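Local coordinates for protein glutaryl-CoA dehydrogenase (Mycobacterium smegmatis, PDB 3SF6) that belongs to the acyl-CoA dehydrogenase family of flavoproteins, assembles from four chains and binds dihydroflavine-adenine dinucleotide, at residues Trp173-Thr178 with Leu232-Val237; Asn184-Asp189 with Ala215-Ser220. All blocks are in the same frame, centred on the assembly; numbering follows the deposited sequence.

Contact 1: Trp173-Thr178 with Leu232-Val237; sequences WILTGT and LVLDGV. With EDO (1,2-ethanediol), chain P.
Gly177 and Leu234 are joined by a reciprocal pair of backbone bonds, while side chains cover the two faces of the sheet they form: Leu175, Leu234 and Val237 on one, Thr176, Thr178 and Val233 on the other. Gly177 N reaches Leu234 O at 2.9 Å, and the return bond, Leu234 N to Gly177 O, is 2.8 Å long. Next along the strand, Leu175 N approaches Val237 O at 2.8 Å, and Val237 N gives a matching bond to Leu175 O. These reciprocal pairs define antiparallel strands of the acyl-CoA dehydrogenase middle domain, broken by a G1 beta bulge in which Gly236 and Val237 are both set opposite Leu175. Gly236 takes a positive phi (67°), a conformation that favours glycine. In one of its two conformers, Ile174 uses the methyl branch anti to its N, placing CG2 3.7 Å from Gly236 CA. On the leucine face, Leu175 and Leu234 run alongside each other off the sheet, with 4.0 Å between their CD2 atoms; Phe213 and Ala166 pack against this pair from the neighbouring strands. Across the sheet, Thr178 OG1 is hydrogen-bonded to O2 of a 1,2-ethanediol, probably from the crystallisation liquor, at 2.7 Å. The indole of Trp173 meets Phe204 edge-to-face, and its NE1 is hydrogen-bonded to Asp241 OD1.

Contact 2: Asn184-Asp189 with Ala215-Ser220; sequences NGSVAD and ANTIKS. With SO4 (sulfate ion), chain Q.
Ser186 and Thr217 join their hydroxyls where a loop of the acyl-CoA dehydrogenase middle domain meets the outermost strand 213-217 of its four-stranded antiparallel sheet. The loop begins with a type I beta turn: Val187 N bonds Asn184 O at 3.1 Å, and Gly185 and Ser186 have the backbone angles of its two central positions. Ser186 projects toward the strand, and its OG lies beside its own backbone N, opposite the carbonyl carbon (chi1 -63°). Thr217 adopts the equivalent conformation (chi1 -54°), which brings OG1 within 2.8 Å of Ser186 OG. A second hydroxyl, that of Ser230, also grips Ser186 OG, so the serine is tied to both strands 213-217 and 229-240. The methyl of Ala215 packs against the turn, its CB 3.7 Å from Gly185 O and 3.9 Å from Ser186 CA. Farther along, Ser220 lies beside a second subunit, where its OG makes a weak bond to Glu58 of that chain. A sulfate ion, also bound by Arg225, accepts the backbone N-H of Ser220 through O2, at 2.7 Å from Ser220 N and with an angle of 151° at the hydrogen.

Both contacts reach one four-stranded antiparallel sheet, contact 2 through strand 213-217, its other side being a loop; their centres lie about 16 Å apart. Contact 1 pairs two adjacent strands and is partly buried, with 435 Å² of surface between its segments; contact 2 is a surface contact of 150 Å² in which a loop touches the edge strand. The chemistry follows: paired backbone bonds and leucine packing in the first, a side-chain hydroxyl bond and one alanine methyl in the second. Strand 229-240 connects them physically, since Leu232 CD2 packs 3.8 Å from Ala215 CB and 4.0 Å from Gly185 CA. Contact 2 also differs in reaching a second subunit, whereas no other chain of the assembly touches contact 1.

Contact 1: Trp173-Thr178 with Leu232-Val237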
ATOM      1  N   TRP A 173     -15.377  47.910  15.821  1.00 14.77           N
ATOM      2  CA  TRP A 173     -15.574  46.485  16.004  1.00 13.68           C
ATOM      3  C   TRP A 173     -14.835  46.004  17.257  1.00 13.33           C
ATOM      4  O   TRP A 173     -13.755  46.497  17.562  1.00 13.22           O
ATOM      5  CB  TRP A 173     -15.011  45.694  14.823  1.00 13.82           C
ATOM      6  CG  TRP A 173     -15.699  45.907  13.536  1.00 14.65           C
ATOM      7  CD1 TRP A 173     -15.372  46.829  12.592  1.00 15.41           C
ATOM      8  CD2 TRP A 173     -16.813  45.157  13.014  1.00 12.87           C
ATOM      9  NE1 TRP A 173     -16.220  46.691  11.492  1.00 15.41           N
ATOM     10  CE2 TRP A 173     -17.109  45.679  11.734  1.00 15.37           C
ATOM     11  CE3 TRP A 173     -17.574  44.096  13.497  1.00 14.18           C
ATOM     12  CZ2 TRP A 173     -18.140  45.177  10.938  1.00 15.28           C
ATOM     13  CZ3 TRP A 173     -18.577  43.574  12.694  1.00 16.63           C
ATOM     14  CH2 TRP A 173     -18.865  44.135  11.430  1.00 15.50           C
ATOM     15  N   ILE A 174     -15.424  45.016  17.938  1.00 11.82           N
ATOM     16  CA  ILE A 174     -14.779  44.340  19.051  0.50 10.89           C
ATOM     17  C   ILE A 174     -14.576  42.881  18.635  1.00 10.57           C
ATOM     18  O   ILE A 174     -15.550  42.169  18.319  1.00 10.46           O
ATOM     19  CB  ILE A 174     -15.607  44.416  20.341  0.50 11.22           C
ATOM     20  CG1 ILE A 174     -16.038  45.855  20.647  0.50 11.86           C
ATOM     21  CG2 ILE A 174     -14.773  43.890  21.513  0.50 11.45           C
ATOM     22  CD1 ILE A 174     -14.867  46.764  20.972  0.50 11.27           C
ATOM     23  N   LEU A 175     -13.324  42.441  18.607  1.00 10.32           N
ATOM     24  CA  LEU A 175     -12.999  41.083  18.188  1.00 10.59           C
ATOM     25  C   LEU A 175     -12.672  40.247  19.416  1.00 10.23           C
ATOM     26  O   LEU A 175     -11.808  40.610  20.209  1.00 10.45           O
ATOM     27  CB  LEU A 175     -11.785  41.038  17.231  1.00 10.45           C
ATOM     28  CG  LEU A 175     -12.092  41.141  15.741  1.00 14.31           C
ATOM     29  CD1 LEU A 175     -12.845  42.390  15.428  1.00 16.32           C
ATOM     30  CD2 LEU A 175     -10.766  41.012  14.890  1.00 14.13           C
ATOM     31  N   THR A 176     -13.352  39.113  19.576  1.00  9.94           N
ATOM     32  CA  THR A 176     -13.144  38.243  20.722  1.00  9.83           C
ATOM     33  C   THR A 176     -13.041  36.788  20.285  1.00  9.64           C
ATOM     34  O   THR A 176     -13.993  36.221  19.724  1.00  9.90           O
ATOM     35  CB  THR A 176     -14.302  38.368  21.721  1.00 11.04           C
ATOM     36  OG1 THR A 176     -14.502  39.759  22.055  1.00 11.73           O
ATOM     37  CG2 THR A 176     -14.005  37.576  22.995  1.00 11.49           C
ATOM     38  N   GLY A 177     -11.885  36.188  20.541  1.00  9.49           N
ATOM     39  CA  GLY A 177     -11.713  34.767  20.304  1.00  9.38           C
ATOM     40  C   GLY A 177     -10.271  34.360  20.368  1.00  8.84           C
ATOM     41  O   GLY A 177      -9.409  35.201  20.648  1.00 10.34           O
ATOM     42  N   THR A 178     -10.029  33.075  20.139  1.00  9.41           N
ATOM     43  CA  THR A 178      -8.680  32.540  20.137  1.00  8.70           C
ATOM     44  C   THR A 178      -8.400  31.841  18.814  1.00  8.19           C
ATOM     45  O   THR A 178      -9.211  31.010  18.369  1.00  9.46           O
ATOM     46  CB  THR A 178      -8.507  31.561  21.304  1.00  9.29           C
ATOM     47  OG1 THR A 178      -8.716  32.279  22.541  1.00 12.70           O
ATOM     48  CG2 THR A 178      -7.128  30.961  21.309  1.00 10.41           C
ATOM     49  N   LEU A 232      -3.114  32.916  19.158  1.00  7.36           N
ATOM     50  CA  LEU A 232      -3.480  34.338  19.202  1.00  6.74           C
ATOM     51  C   LEU A 232      -4.677  34.491  20.084  1.00  8.13           C
ATOM     52  O   LEU A 232      -5.702  33.845  19.850  1.00  8.78           O
ATOM     53  CB  LEU A 232      -3.812  34.891  17.826  1.00  6.45           C
ATOM     54  CG  LEU A 232      -2.757  34.670  16.729  1.00  8.36           C
ATOM     55  CD1 LEU A 232      -3.287  35.311  15.407  1.00  9.49           C
ATOM     56  CD2 LEU A 232      -1.352  35.168  17.107  1.00  7.95           C
ATOM     57  N   VAL A 233      -4.571  35.339  21.106  1.00  7.79           N
ATOM     58  CA  VAL A 233      -5.719  35.604  21.979  1.00  8.31           C
ATOM     59  C   VAL A 233      -6.195  37.009  21.677  1.00  7.92           C
ATOM     60  O   VAL A 233      -5.447  37.957  21.854  1.00  7.41           O
ATOM     61  CB  VAL A 233      -5.311  35.495  23.419  1.00  8.38           C
ATOM     62  CG1 VAL A 233      -6.491  35.782  24.389  1.00 11.07           C
ATOM     63  CG2 VAL A 233      -4.705  34.072  23.709  1.00  9.88           C
ATOM     64  N   LEU A 234      -7.434  37.115  21.217  1.00  7.91           N
ATOM     65  CA  LEU A 234      -8.060  38.408  20.916  1.00  8.64           C
ATOM     66  C   LEU A 234      -9.077  38.631  22.034  1.00  8.33           C
ATOM     67  O   LEU A 234     -10.208  38.142  21.957  1.00  8.65           O
ATOM     68  CB  LEU A 234      -8.718  38.414  19.521  1.00  9.33           C
ATOM     69  CG  LEU A 234      -7.649  38.341  18.403  1.00 10.12           C
ATOM     70  CD1 LEU A 234      -7.481  36.936  17.847  1.00 13.27           C
ATOM     71  CD2 LEU A 234      -8.016  39.359  17.275  1.00 11.44           C
ATOM     72  N   ASP A 235      -8.654  39.346  23.070  1.00  8.48           N
ATOM     73  CA  ASP A 235      -9.448  39.479  24.297  1.00  8.57           C
ATOM     74  C   ASP A 235     -10.215  40.789  24.280  1.00  8.73           C
ATOM     75  O   ASP A 235      -9.959  41.700  25.064  1.00  8.64           O
ATOM     76  CB  ASP A 235      -8.565  39.324  25.534  1.00  8.73           C
ATOM     77  CG  ASP A 235      -9.355  38.952  26.773  1.00 11.52           C
ATOM     78  OD1 ASP A 235     -10.587  39.197  26.788  1.00 11.29           O
ATOM     79  OD2 ASP A 235      -8.720  38.437  27.760  1.00 11.64           O
ATOM     80  N   GLY A 236     -11.185  40.859  23.378  1.00  9.91           N
ATOM     81  CA  GLY A 236     -11.965  42.080  23.164  1.00  9.87           C
ATOM     82  C   GLY A 236     -11.097  43.173  22.587  1.00  9.94           C
ATOM     83  O   GLY A 236     -10.917  44.221  23.208  1.00 11.97           O
ATOM     84  N   VAL A 237     -10.572  42.924  21.398  1.00  9.50           N
ATOM     85  CA  VAL A 237      -9.690  43.864  20.677  1.00  9.12           C
ATOM     86  C   VAL A 237     -10.558  44.816  19.884  1.00 10.03           C
ATOM     87  O   VAL A 237     -11.374  44.389  19.040  1.00 10.14           O
ATOM     88  CB  VAL A 237      -8.763  43.073  19.730  1.00  8.65           C
ATOM     89  CG1 VAL A 237      -7.967  44.008  18.794  1.00 10.56           C
ATOM     90  CG2 VAL A 237      -7.853  42.155  20.563  1.00  8.97           C
TER
HETATM   91  C1  EDO P 414     -10.836  35.259  25.232  1.00 34.87           C
HETATM   92  O1  EDO P 414      -9.947  36.273  25.693  1.00 32.88           O
HETATM   93  C2  EDO P 414     -10.537  35.038  23.767  1.00 32.59           C
HETATM   94  O2  EDO P 414     -10.824  33.683  23.382  1.00 31.53           O

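Contact 2: Asn184-Asp189 with Ala215-Ser220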
ATOM      1  N   ASN A 184       4.010  32.222  12.209  1.00  5.76           N
ATOM      2  CA  ASN A 184       4.523  33.577  12.377  1.00  7.17           C
ATOM      3  C   ASN A 184       3.817  34.394  13.470  1.00  7.45           C
ATOM      4  O   ASN A 184       4.147  35.561  13.666  1.00  8.32           O
ATOM      5  CB  ASN A 184       4.477  34.430  11.099  1.00  6.61           C
ATOM      6  CG  ASN A 184       5.248  33.869   9.910  1.00  9.69           C
ATOM      7  OD1 ASN A 184       6.053  32.978  10.023  1.00 10.14           O
ATOM      8  ND2 ASN A 184       4.969  34.439   8.718  1.00 10.77           N
ATOM      9  N   GLY A 185       2.862  33.823  14.208  1.00  7.16           N
ATOM     10  CA  GLY A 185       2.037  34.668  15.069  1.00  6.70           C
ATOM     11  C   GLY A 185       2.798  35.506  16.083  1.00  7.81           C
ATOM     12  O   GLY A 185       2.508  36.694  16.230  1.00  7.27           O
ATOM     13  N   SER A 186       3.790  34.915  16.750  1.00  8.22           N
ATOM     14  CA  SER A 186       4.542  35.595  17.824  1.00  9.55           C
ATOM     15  C   SER A 186       5.530  36.647  17.348  1.00 10.12           C
ATOM     16  O   SER A 186       5.981  37.470  18.161  1.00 11.16           O
ATOM     17  CB  SER A 186       5.322  34.589  18.657  1.00 10.70           C
ATOM     18  OG  SER A 186       4.427  33.717  19.299  1.00 11.86           O
ATOM     19  N   VAL A 187       5.863  36.612  16.053  1.00  8.56           N
ATOM     20  CA  VAL A 187       6.771  37.586  15.469  1.00  8.76           C
ATOM     21  C   VAL A 187       6.035  38.535  14.490  1.00  8.15           C
ATOM     22  O   VAL A 187       6.691  39.381  13.864  1.00 10.08           O
ATOM     23  CB  VAL A 187       7.974  36.960  14.757  1.00  9.52           C
ATOM     24  CG1 VAL A 187       8.877  36.168  15.768  1.00 10.28           C
ATOM     25  CG2 VAL A 187       7.569  36.062  13.618  1.00 10.04           C
ATOM     26  N   ALA A 188       4.704  38.438  14.412  1.00  7.53           N
ATOM     27  CA  ALA A 188       3.938  39.204  13.429  1.00  7.33           C
ATOM     28  C   ALA A 188       3.694  40.624  13.909  1.00  7.94           C
ATOM     29  O   ALA A 188       3.374  40.849  15.094  1.00  7.60           O
ATOM     30  CB  ALA A 188       2.595  38.536  13.140  1.00  6.48           C
ATOM     31  N   ASP A 189       3.828  41.569  12.980  1.00  7.25           N
ATOM     32  CA  ASP A 189       3.352  42.959  13.165  1.00  7.31           C
ATOM     33  C   ASP A 189       1.851  43.169  12.887  1.00  7.79           C
ATOM     34  O   ASP A 189       1.210  44.087  13.418  1.00  7.89           O
ATOM     35  CB  ASP A 189       4.162  43.855  12.227  1.00  8.08           C
ATOM     36  CG  ASP A 189       5.644  43.775  12.517  1.00 11.24           C
ATOM     37  OD1 ASP A 189       6.070  44.329  13.562  1.00 14.75           O
ATOM     38  OD2 ASP A 189       6.401  43.110  11.741  1.00 10.00           O
ATOM     39  N   ALA A 215       0.039  37.081  21.710  1.00  8.41           N
ATOM     40  CA  ALA A 215       0.470  35.902  20.927  1.00  8.78           C
ATOM     41  C   ALA A 215       1.427  35.090  21.803  1.00 10.36           C
ATOM     42  O   ALA A 215       2.315  35.640  22.439  1.00 12.04           O
ATOM     43  CB  ALA A 215       1.157  36.333  19.652  1.00  8.68           C
ATOM     44  N   ASN A 216       1.173  33.786  21.891  1.00  9.92           N
ATOM     45  CA  ASN A 216       1.961  32.856  22.709  1.00 11.15           C
ATOM     46  C   ASN A 216       2.572  31.773  21.829  1.00 10.71           C
ATOM     47  O   ASN A 216       1.869  31.126  21.048  1.00 11.08           O
ATOM     48  CB  ASN A 216       1.076  32.236  23.764  1.00 12.31           C
ATOM     49  CG  ASN A 216       0.431  33.278  24.642  1.00 15.31           C
ATOM     50  OD1 ASN A 216       1.137  34.132  25.186  1.00 17.67           O
ATOM     51  ND2 ASN A 216      -0.898  33.245  24.767  1.00 13.21           N
ATOM     52  N   THR A 217       3.874  31.587  21.939  1.00 10.50           N
ATOM     53  CA  THR A 217       4.576  30.612  21.134  1.00 10.82           C
ATOM     54  C   THR A 217       4.300  29.182  21.631  1.00 11.06           C
ATOM     55  O   THR A 217       4.361  28.919  22.833  1.00 12.69           O
ATOM     56  CB  THR A 217       6.075  30.895  21.160  1.00 11.91           C
ATOM     57  OG1 THR A 217       6.276  32.260  20.760  1.00 13.09           O
ATOM     58  CG2 THR A 217       6.858  29.976  20.208  1.00 14.61           C
ATOM     59  N   ILE A 218       3.983  28.302  20.692  1.00  9.74           N
ATOM     60  CA  ILE A 218       3.750  26.884  20.951  1.00  9.51           C
ATOM     61  C   ILE A 218       5.098  26.185  20.974  1.00 10.80           C
ATOM     62  O   ILE A 218       5.930  26.342  20.073  1.00 11.97           O
ATOM     63  CB  ILE A 218       2.847  26.274  19.879  1.00  8.53           C
ATOM     64  CG1 ILE A 218       1.446  26.930  19.913  1.00  9.73           C
ATOM     65  CG2 ILE A 218       2.744  24.722  20.022  1.00  8.46           C
ATOM     66  CD1 ILE A 218       0.647  26.780  18.617  1.00 11.99           C
ATOM     67  N   LYS A 219       5.315  25.428  22.041  1.00 12.19           N
ATOM     68  CA  LYS A 219       6.592  24.746  22.294  0.50 13.72           C
ATOM     69  C   LYS A 219       6.391  23.227  22.236  1.00 13.01           C
ATOM     70  O   LYS A 219       5.271  22.736  21.989  1.00 11.12           O
ATOM     71  CB  LYS A 219       7.135  25.165  23.673  0.50 15.48           C
ATOM     72  CG  LYS A 219       7.349  26.687  23.857  0.50 18.75           C
ATOM     73  CD  LYS A 219       8.343  27.226  22.813  0.50 21.36           C
ATOM     74  CE  LYS A 219       8.944  28.565  23.195  0.50 22.67           C
ATOM     75  NZ  LYS A 219      10.044  28.465  24.167  0.50 27.07           N
ATOM     76  N   SER A 220       7.474  22.463  22.451  1.00 13.32           N
ATOM     77  CA  SER A 220       7.428  21.001  22.403  1.00 13.76           C
ATOM     78  C   SER A 220       6.972  20.456  21.040  1.00 11.12           C
ATOM     79  O   SER A 220       6.417  19.339  20.941  1.00 11.01           O
ATOM     80  CB  SER A 220       6.539  20.407  23.501  1.00 16.32           C
ATOM     81  OG  SER A 220       6.999  20.805  24.800  1.00 20.35           O
TER
HETATM   82  S   SO4 Q 415      10.909  23.481  22.565  1.00 49.45           S
HETATM   83  O1  SO4 Q 415      10.263  24.017  21.377  1.00 51.68           O
HETATM   84  O2  SO4 Q 415       9.914  22.972  23.527  1.00 47.71           O
HETATM   85  O3  SO4 Q 415      11.680  24.564  23.169  1.00 50.73           O
HETATM   86  O4  SO4 Q 415      11.798  22.404  22.196  1.00 50.25           O